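Local coordinates for uncharacterized conserved protein with double-stranded beta-helix domain (Klebsiella pneumoniae subsp. pneumoniae MGH 78578, PDB 3H8U) that is of unknown function but has a cupin double-stranded beta-helix fold and probably binds a metal ion, as many cupins do, at residues P28-V33 with V42-H47; E51-V56 with F120-K125; V66-A71 with P106-S111. All blocks are in the same frame, centred on the assembly; numbering follows the deposited sequence. Where two conformers were deposited one is given.

Contact 1. Residues P28-V33 with V42-H47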
loop_
_atom_site.group_PDB
_atom_site.type_symbol
_atom_site.label_atom_id
_atom_site.label_comp_id
_atom_site.label_asym_id
_atom_site.label_seq_id
_atom_site.Cartn_x
_atom_site.Cartn_y
_atom_site.Cartn_z
ATOM N N PRO A 28 -0.988 -14.628 13.505
ATOM C CA PRO A 28 -1.522 -14.117 12.229
ATOM C C PRO A 28 -0.915 -14.778 11.010
ATOM O O PRO A 28 0.272 -15.106 11.025
ATOM C CB PRO A 28 -1.163 -12.630 12.262
ATOM C CG PRO A 28 -1.163 -12.294 13.697
ATOM C CD PRO A 28 -0.643 -13.534 14.428
ATOM N N ILE A 29 -1.731 -14.967 9.971
ATOM C CA ILE A 29 -1.325 -15.626 8.727
ATOM C C ILE A 29 -0.768 -14.625 7.708
ATOM O O ILE A 29 -1.379 -13.590 7.439
ATOM C CB ILE A 29 -2.530 -16.365 8.076
ATOM C CG1 ILE A 29 -2.961 -17.504 8.999
ATOM C CG2 ILE A 29 -2.165 -16.869 6.631
ATOM C CD1 ILE A 29 -4.373 -18.012 8.753
ATOM N N ARG A 30 0.393 -14.947 7.148
ATOM C CA ARG A 30 0.972 -14.119 6.112
ATOM C C ARG A 30 0.272 -14.427 4.782
ATOM O O ARG A 30 0.665 -15.374 4.057
ATOM C CB ARG A 30 2.469 -14.401 6.031
ATOM C CG ARG A 30 3.217 -13.569 5.021
ATOM C CD ARG A 30 4.679 -13.925 5.037
ATOM N NE ARG A 30 5.476 -13.147 4.074
ATOM C CZ ARG A 30 5.904 -13.594 2.897
ATOM N NH1 ARG A 30 5.636 -14.829 2.502
ATOM N NH2 ARG A 30 6.625 -12.813 2.112
ATOM N N SER A 31 -0.751 -13.658 4.452
ATOM C CA SER A 31 -1.535 -13.963 3.267
ATOM C C SER A 31 -0.948 -13.194 2.067
ATOM O O SER A 31 -1.178 -12.000 1.894
ATOM C CB SER A 31 -3.038 -13.662 3.482
ATOM O OG SER A 31 -3.818 -13.982 2.308
ATOM N N VAL A 32 -0.195 -13.890 1.216
ATOM C CA VAL A 32 0.481 -13.236 0.103
ATOM C C VAL A 32 -0.433 -12.913 -1.059
ATOM O O VAL A 32 -1.118 -13.791 -1.606
ATOM C CB VAL A 32 1.646 -14.107 -0.413
ATOM C CG1 VAL A 32 2.320 -13.452 -1.609
ATOM C CG2 VAL A 32 2.660 -14.346 0.705
ATOM N N VAL A 33 -0.396 -11.661 -1.487
ATOM C CA VAL A 33 -1.181 -11.225 -2.631
ATOM C C VAL A 33 -0.337 -11.431 -3.882
ATOM O O VAL A 33 -0.765 -12.082 -4.833
ATOM C CB VAL A 33 -1.582 -9.758 -2.500
ATOM C CG1 VAL A 33 -2.272 -9.242 -3.802
ATOM C CG2 VAL A 33 -2.470 -9.588 -1.280
ATOM N N VAL A 42 1.455 -8.280 0.981
ATOM C CA VAL A 42 0.828 -9.202 1.936
ATOM C C VAL A 42 -0.356 -8.488 2.625
ATOM O O VAL A 42 -0.297 -7.294 2.904
ATOM C CB VAL A 42 1.858 -9.675 3.024
ATOM C CG1 VAL A 42 1.201 -10.499 4.124
ATOM C CG2 VAL A 42 2.985 -10.457 2.356
ATOM N N VAL A 43 -1.427 -9.226 2.838
ATOM C CA VAL A 43 -2.562 -8.761 3.640
ATOM C C VAL A 43 -2.456 -9.442 5.008
ATOM O O VAL A 43 -2.457 -10.686 5.105
ATOM C CB VAL A 43 -3.901 -9.079 2.956
ATOM C CG1 VAL A 43 -5.056 -8.924 3.944
ATOM C CG2 VAL A 43 -4.090 -8.170 1.751
ATOM N N TRP A 44 -2.349 -8.615 6.047
ATOM C CA TRP A 44 -2.314 -9.053 7.403
ATOM C C TRP A 44 -3.627 -8.725 8.136
ATOM O O TRP A 44 -4.221 -7.681 7.915
ATOM C CB TRP A 44 -1.172 -8.368 8.141
ATOM C CG TRP A 44 0.172 -8.825 7.738
ATOM C CD1 TRP A 44 1.025 -8.180 6.896
ATOM C CD2 TRP A 44 0.831 -10.020 8.149
ATOM N NE1 TRP A 44 2.182 -8.887 6.768
ATOM C CE2 TRP A 44 2.101 -10.025 7.526
ATOM C CE3 TRP A 44 0.489 -11.073 8.981
ATOM C CZ2 TRP A 44 3.025 -11.049 7.723
ATOM C CZ3 TRP A 44 1.411 -12.112 9.176
ATOM C CH2 TRP A 44 2.661 -12.083 8.554
ATOM N N HIS A 45 -4.014 -9.634 9.020
ATOM C CA HIS A 45 -5.214 -9.498 9.853
ATOM C C HIS A 45 -4.853 -9.908 11.277
ATOM O O HIS A 45 -4.275 -10.957 11.495
ATOM C CB HIS A 45 -6.336 -10.391 9.296
ATOM C CG HIS A 45 -7.570 -10.454 10.158
ATOM N ND1 HIS A 45 -7.610 -11.084 11.388
ATOM C CD2 HIS A 45 -8.818 -9.976 9.941
ATOM C CE1 HIS A 45 -8.834 -10.990 11.883
ATOM N NE2 HIS A 45 -9.570 -10.283 11.046
ATOM N N ALA A 46 -5.207 -9.069 12.245
ATOM C CA ALA A 46 -5.072 -9.413 13.651
ATOM C C ALA A 46 -6.368 -9.128 14.398
ATOM O O ALA A 46 -6.956 -8.061 14.272
ATOM C CB ALA A 46 -3.893 -8.653 14.303
ATOM N N HIS A 47 -6.793 -10.107 15.174
ATOM C CA HIS A 47 -7.868 -9.933 16.140
ATOM C C HIS A 47 -7.356 -9.087 17.306
ATOM O O HIS A 47 -6.139 -9.036 17.565
ATOM C CB HIS A 47 -8.317 -11.283 16.713
ATOM C CG HIS A 47 -9.043 -12.155 15.744
ATOM N ND1 HIS A 47 -10.268 -11.815 15.190
ATOM C CD2 HIS A 47 -8.751 -13.396 15.274
ATOM C CE1 HIS A 47 -10.666 -12.790 14.386
ATOM N NE2 HIS A 47 -9.768 -13.761 14.430
HETATM O O HOH W 1 -3.313 -12.234 8.783
HETATM O O HOH W 2 -4.434 -13.934 10.584
#
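Ser31 and Val43 face each other as an antiparallel hydrogen-bonded pair, and the two bonds between them are unequal. Val43 N reaches Ser31 O at 2.9 Å, nearly straight at 167°, whereas the return bond from Ser31 N to Val43 O is weak, with 3.5 Å between the two atoms. Ser31 O thus takes one straight N-H bond and, in addition, a CA-H...O contact from Val42 CA at 3.4 Å. Ser31 OG is hydrogen-bonded to the backbone oxygen of Tyr20, which can only accept. Toward Pro28 the two segments part and two waters take over. One water accepts from His45 N at 2.7 Å and can donate to Ile29 O; the other accepts from Ile29 N at 3.0 Å and can donate to His45 O, although other acceptors compete for the protons of both. The Trp44 side chain lies over the backbone of Arg30. With CG anti to the carbonyl carbon (chi1 -71°), it leans back over the neighbouring segment: Arg30 CA sits above the six-membered ring, 3.9 Å from its centroid, and Pro28 O is at the ring edge near its plane. Arg30 CB closes to 3.4 Å from Trp44 CH2, while Phe109 stacks on the indole. These features belong to a beta hairpin, strands 31-35 and 40-46, whose first strand is outermost within the chain in a five-stranded antiparallel sheet of the cupin fold.

Contact 2. Residues E51-V56 with F120-K125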
loop_
_atom_site.group_PDB
_atom_site.type_symbol
_atom_site.label_atom_id
_atom_site.label_comp_id
_atom_site.label_asym_id
_atom_site.label_seq_id
_atom_site.Cartn_x
_atom_site.Cartn_y
_atom_site.Cartn_z
ATOM N N GLU A 51 -0.822 -10.193 17.916
ATOM C CA GLU A 51 0.373 -9.445 17.562
ATOM C C GLU A 51 0.982 -9.841 16.227
ATOM O O GLU A 51 0.972 -11.018 15.835
ATOM C CB GLU A 51 1.434 -9.610 18.641
ATOM C CG GLU A 51 1.092 -8.926 19.905
ATOM C CD GLU A 51 2.032 -9.287 21.037
ATOM O OE1 GLU A 51 3.192 -9.698 20.775
ATOM O OE2 GLU A 51 1.566 -9.178 22.185
ATOM N N ILE A 52 1.518 -8.842 15.548
ATOM C CA ILE A 52 2.478 -9.038 14.476
ATOM C C ILE A 52 3.867 -9.014 15.153
ATOM O O ILE A 52 4.258 -7.987 15.673
ATOM C CB ILE A 52 2.364 -7.881 13.454
ATOM C CG1 ILE A 52 0.925 -7.726 12.904
ATOM C CG2 ILE A 52 3.354 -8.056 12.329
ATOM C CD1 ILE A 52 0.428 -8.865 12.076
ATOM N N ALA A 53 4.605 -10.117 15.161
ATOM C CA ALA A 53 5.892 -10.156 15.850
ATOM C C ALA A 53 6.853 -9.112 15.324
ATOM O O ALA A 53 6.904 -8.853 14.126
ATOM C CB ALA A 53 6.542 -11.514 15.742
ATOM N N SER A 54 7.596 -8.526 16.252
ATOM C CA SER A 54 8.582 -7.527 15.946
ATOM C C SER A 54 9.757 -8.163 15.213
ATOM O O SER A 54 10.248 -9.252 15.571
ATOM C CB SER A 54 9.046 -6.802 17.216
ATOM O OG SER A 54 7.978 -5.994 17.705
ATOM N N HIS A 55 10.172 -7.458 14.175
ATOM C CA HIS A 55 11.189 -7.927 13.272
ATOM C C HIS A 55 11.848 -6.751 12.548
ATOM O O HIS A 55 11.365 -5.620 12.573
ATOM C CB HIS A 55 10.610 -8.946 12.262
ATOM C CG HIS A 55 9.509 -8.429 11.381
ATOM N ND1 HIS A 55 8.231 -8.145 11.842
ATOM C CD2 HIS A 55 9.472 -8.225 10.043
ATOM C CE1 HIS A 55 7.478 -7.755 10.830
ATOM N NE2 HIS A 55 8.193 -7.827 9.721
ATOM N N VAL A 56 12.985 -7.067 11.937
ATOM C CA VAL A 56 13.731 -6.109 11.146
ATOM C C VAL A 56 14.091 -6.723 9.774
ATOM O O VAL A 56 14.435 -7.902 9.687
ATOM C CB VAL A 56 15.005 -5.648 11.941
ATOM C CG1 VAL A 56 15.828 -6.842 12.413
ATOM C CG2 VAL A 56 15.857 -4.683 11.122
ATOM N N PHE A 120 14.382 -11.138 6.739
ATOM C CA PHE A 120 14.093 -10.506 8.008
ATOM C C PHE A 120 14.644 -11.321 9.150
ATOM O O PHE A 120 14.985 -12.509 8.990
ATOM C CB PHE A 120 12.583 -10.299 8.188
ATOM C CG PHE A 120 11.841 -11.565 8.528
ATOM C CD1 PHE A 120 11.678 -11.942 9.845
ATOM C CD2 PHE A 120 11.352 -12.384 7.526
ATOM C CE1 PHE A 120 11.032 -13.114 10.191
ATOM C CE2 PHE A 120 10.699 -13.577 7.837
ATOM C CZ PHE A 120 10.535 -13.946 9.180
ATOM N N ALA A 121 14.733 -10.671 10.305
ATOM C CA ALA A 121 15.115 -11.324 11.544
ATOM C C ALA A 121 14.139 -10.865 12.599
ATOM O O ALA A 121 13.777 -9.700 12.620
ATOM C CB ALA A 121 16.517 -10.930 11.935
ATOM N N LEU A 122 13.689 -11.786 13.458
ATOM C CA LEU A 122 12.910 -11.413 14.634
ATOM C C LEU A 122 13.803 -10.610 15.567
ATOM O O LEU A 122 14.980 -10.934 15.728
ATOM C CB LEU A 122 12.411 -12.634 15.381
ATOM C CG LEU A 122 11.350 -13.451 14.676
ATOM C CD1 LEU A 122 10.958 -14.647 15.530
ATOM C CD2 LEU A 122 10.151 -12.601 14.399
ATOM N N ALA A 123 13.254 -9.541 16.141
ATOM C CA ALA A 123 14.025 -8.633 16.981
ATOM C C ALA A 123 13.104 -7.741 17.790
ATOM O O ALA A 123 12.118 -7.281 17.256
ATOM C CB ALA A 123 14.936 -7.754 16.108
ATOM N N GLU A 124 13.453 -7.461 19.050
ATOM C CA GLU A 124 12.671 -6.495 19.856
ATOM C C GLU A 124 13.358 -5.120 19.971
ATOM O O GLU A 124 12.761 -4.139 20.390
ATOM C CB GLU A 124 12.373 -7.062 21.238
ATOM C CG GLU A 124 11.541 -8.352 21.210
ATOM C CD GLU A 124 10.124 -8.148 20.700
ATOM O OE1 GLU A 124 9.578 -7.039 20.877
ATOM O OE2 GLU A 124 9.543 -9.073 20.070
ATOM N N LYS A 125 14.631 -5.079 19.617
ATOM C CA LYS A 125 15.419 -3.853 19.654
ATOM C C LYS A 125 16.554 -3.966 18.646
ATOM O O LYS A 125 17.294 -3.011 18.407
ATOM C CB LYS A 125 15.963 -3.619 21.063
ATOM C CG LYS A 125 16.930 -4.684 21.571
ATOM C CD LYS A 125 17.542 -4.283 22.906
ATOM C CE LYS A 125 18.326 -5.424 23.534
ATOM N NZ LYS A 125 17.409 -6.520 23.956
ATOM O OXT LYS A 125 16.741 -5.032 18.039
HETATM O O HOH W 3 10.346 -10.443 18.003
HETATM O O HOH W 4 7.260 -9.221 19.128
#
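Val56 and Ala121 carry the tight end of this contact, joined by two backbone bonds: Val56 N to Ala121 O at 2.8 Å and Ala121 N to Val56 O at 2.9 Å. On the side of the pair that bears its side chains, Val56 CG1 packs against the methyls of Ala121 and Ala123, the latter at 3.9 Å from CG1; this holds for the conformer given, one of two, and is less certain for that reason. The other side belongs to His55 and Leu122, a non-hydrogen-bonded pair. Here His55 CB meets Phe120 CD1, and the two rings lie obliquely with planes at 77°. The imidazole is fixed by its own segment, since ND1 donates to Ala53 O at 2.7 Å, and its ring also meets those of His57 and His97. This is how the short C-terminal strand 121-122 is added antiparallel to strand 51-56, outermost within the chain in its sheet of the double-stranded beta-helix. Past Leu122 the pairing loosens. Ala123 N still bonds Ser54 O at 3.1 Å, but from above the carbonyl plane, 44° out of it. Leu122 CD2, on an exposed flank, lies 3.5 Å from Ser54 O and also touches the Ala53 methyl. Farther on, water does the bridging: Glu124 OE2, on a chain bent at chi2 (-67°), accepts from two waters, one of which donates also to Ser54 O while the other accepts from Ser54 N. The same OE2 touches Ser54 CB directly at 3.7 Å, and Ser54 OG is hydrogen-bonded to His74 ND1.

Contact 3. Residues V66-A71 with P106-S111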
loop_
_atom_site.group_PDB
_atom_site.type_symbol
_atom_site.label_atom_id
_atom_site.label_comp_id
_atom_site.label_asym_id
_atom_site.label_seq_id
_atom_site.Cartn_x
_atom_site.Cartn_y
_atom_site.Cartn_z
ATOM N N VAL A 66 -2.994 0.910 6.508
ATOM C CA VAL A 66 -4.004 0.354 7.370
ATOM C C VAL A 66 -5.414 0.519 6.762
ATOM O O VAL A 66 -5.877 1.653 6.491
ATOM C CB VAL A 66 -3.918 0.950 8.806
ATOM C CG1 VAL A 66 -4.921 0.255 9.678
ATOM C CG2 VAL A 66 -2.492 0.781 9.399
ATOM N N ILE A 67 -6.069 -0.621 6.544
ATOM C CA ILE A 67 -7.440 -0.722 5.994
ATOM C C ILE A 67 -8.508 -0.579 7.069
ATOM O O ILE A 67 -9.523 0.101 6.882
ATOM C CB ILE A 67 -7.664 -2.121 5.296
ATOM C CG1 ILE A 67 -6.621 -2.377 4.188
ATOM C CG2 ILE A 67 -9.032 -2.231 4.712
ATOM C CD1 ILE A 67 -6.575 -1.258 3.165
ATOM N N SER A 68 -8.289 -1.235 8.205
ATOM C CA SER A 68 -9.276 -1.333 9.235
ATOM C C SER A 68 -8.621 -1.363 10.595
ATOM O O SER A 68 -7.543 -1.939 10.749
ATOM C CB SER A 68 -10.105 -2.606 8.956
ATOM O OG SER A 68 -10.661 -3.134 10.116
ATOM N N GLY A 69 -9.244 -0.696 11.568
ATOM C CA GLY A 69 -8.908 -0.891 12.980
ATOM C C GLY A 69 -7.775 -0.032 13.486
ATOM O O GLY A 69 -7.311 0.886 12.808
ATOM N N GLU A 70 -7.341 -0.353 14.701
ATOM C CA GLU A 70 -6.344 0.412 15.418
ATOM C C GLU A 70 -5.308 -0.565 16.018
ATOM O O GLU A 70 -5.663 -1.696 16.390
ATOM C CB GLU A 70 -7.022 1.214 16.524
ATOM C CG GLU A 70 -7.952 2.345 16.043
ATOM C CD GLU A 70 -8.394 3.287 17.155
ATOM O OE1 GLU A 70 -7.720 3.376 18.203
ATOM O OE2 GLU A 70 -9.417 3.967 16.966
ATOM N N ALA A 71 -4.056 -0.124 16.140
ATOM C CA ALA A 71 -3.002 -0.934 16.725
ATOM C C ALA A 71 -1.972 -0.070 17.425
ATOM O O ALA A 71 -1.860 1.128 17.157
ATOM C CB ALA A 71 -2.313 -1.783 15.662
ATOM N N PRO A 106 -11.244 -5.586 14.005
ATOM C CA PRO A 106 -10.110 -6.258 13.387
ATOM C C PRO A 106 -9.098 -5.238 12.874
ATOM O O PRO A 106 -9.473 -4.167 12.340
ATOM C CB PRO A 106 -10.723 -7.039 12.214
ATOM C CG PRO A 106 -12.125 -6.465 12.063
ATOM C CD PRO A 106 -12.526 -6.011 13.417
ATOM N N PHE A 107 -7.822 -5.577 12.994
ATOM C CA PHE A 107 -6.767 -4.714 12.470
ATOM C C PHE A 107 -6.278 -5.330 11.163
ATOM O O PHE A 107 -5.776 -6.452 11.165
ATOM C CB PHE A 107 -5.654 -4.610 13.513
ATOM C CG PHE A 107 -4.415 -3.898 13.041
ATOM C CD1 PHE A 107 -4.479 -2.593 12.573
ATOM C CD2 PHE A 107 -3.169 -4.508 13.127
ATOM C CE1 PHE A 107 -3.315 -1.909 12.164
ATOM C CE2 PHE A 107 -1.993 -3.806 12.724
ATOM C CZ PHE A 107 -2.091 -2.517 12.230
ATOM N N ILE A 108 -6.503 -4.625 10.045
ATOM C CA ILE A 108 -6.166 -5.160 8.738
ATOM C C ILE A 108 -5.320 -4.147 7.979
ATOM O O ILE A 108 -5.682 -2.968 7.863
ATOM C CB ILE A 108 -7.464 -5.535 7.939
ATOM C CG1 ILE A 108 -8.279 -6.588 8.681
ATOM C CG2 ILE A 108 -7.119 -6.042 6.537
ATOM C CD1 ILE A 108 -9.645 -6.851 8.108
ATOM N N PHE A 109 -4.202 -4.619 7.443
ATOM C CA PHE A 109 -3.314 -3.760 6.678
ATOM C C PHE A 109 -2.662 -4.500 5.532
ATOM O O PHE A 109 -2.615 -5.723 5.506
ATOM C CB PHE A 109 -2.252 -3.080 7.562
ATOM C CG PHE A 109 -1.284 -4.008 8.184
ATOM C CD1 PHE A 109 -1.610 -4.683 9.360
ATOM C CD2 PHE A 109 -0.038 -4.210 7.629
ATOM C CE1 PHE A 109 -0.713 -5.530 9.964
ATOM C CE2 PHE A 109 0.874 -5.081 8.224
ATOM C CZ PHE A 109 0.537 -5.720 9.415
ATOM N N VAL A 110 -2.210 -3.698 4.583
ATOM C CA VAL A 110 -1.503 -4.164 3.424
ATOM C C VAL A 110 -0.057 -3.768 3.657
ATOM O O VAL A 110 0.262 -2.587 3.794
ATOM C CB VAL A 110 -2.030 -3.510 2.149
ATOM C CG1 VAL A 110 -1.111 -3.898 0.922
ATOM C CG2 VAL A 110 -3.487 -3.903 1.921
ATOM N N SER A 111 0.803 -4.778 3.656
ATOM C CA SER A 111 2.244 -4.612 3.731
ATOM C C SER A 111 2.916 -4.746 2.356
ATOM O O SER A 111 2.698 -5.752 1.657
ATOM C CB SER A 111 2.828 -5.684 4.655
ATOM O OG SER A 111 4.225 -5.804 4.478
#
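Ile108 O is gripped by two backbone donors in succession, Ile67 N at 2.7 Å and Ser68 N at 3.1 Å, the signature of a classic beta bulge in which both residues face Ile108. The Ser68 N-H lies in the carbonyl plane on a lone pair; that of Ile67 is tilted 16° from the plane. Strands 66-68 and 107-111, antiparallel neighbours in the cupin double-stranded beta-helix, thereby shift register by one residue between the Val66-Phe109 and Ser68-Ile108 pairs. The reciprocal bond from Ile108 N to Ser68 O spans 3.0 Å. A side-chain bond adds to the backbone ones: Ser68 OG, anti to the backbone N at chi1 153°, donates to Pro106 O at 2.7 Å. Gly69 then turns the chain with positive phi, its CA contacting the same oxygen, Pro106 O, at 3.4 Å. On the side of Ile67, CG1 meets Val110 CG2, and both residues also pack on Thr65 of the second subunit, so the bulge borders the dimer contact. The opposite side turns into the protein, where Val66 CG1 crosses the Phe107 side chain at about a right angle, 3.7 Å from CE1. After the turn, Ala71 comes back over that same ring: its CB stands 3.5 Å from the Phe107 centroid and only 10° off the ring normal, a methyl centred over the aromatic face.

From the N terminus, the chain first closes a short loop at contact 1, where 42-47 returns alongside 28-33 as a hairpin. Contact 2 opens next at 51-56 and closes only at the C terminus, so contact 3, joining 66-71 to 106-111, is nested inside its long loop. Contact 1 precedes both, in series. Contacts 1 and 3 share one sheet, because strands 40-46 and 107-114 are neighbours: Ala46 N lies 2.9 Å from Phe107 O, a probable hydrogen bond. Contact 2 belongs to the facing sheet, which strand 70-74 also joins. Ile52 of contact 2 reaches across to the other sheet, packing on Trp44 and on Phe109.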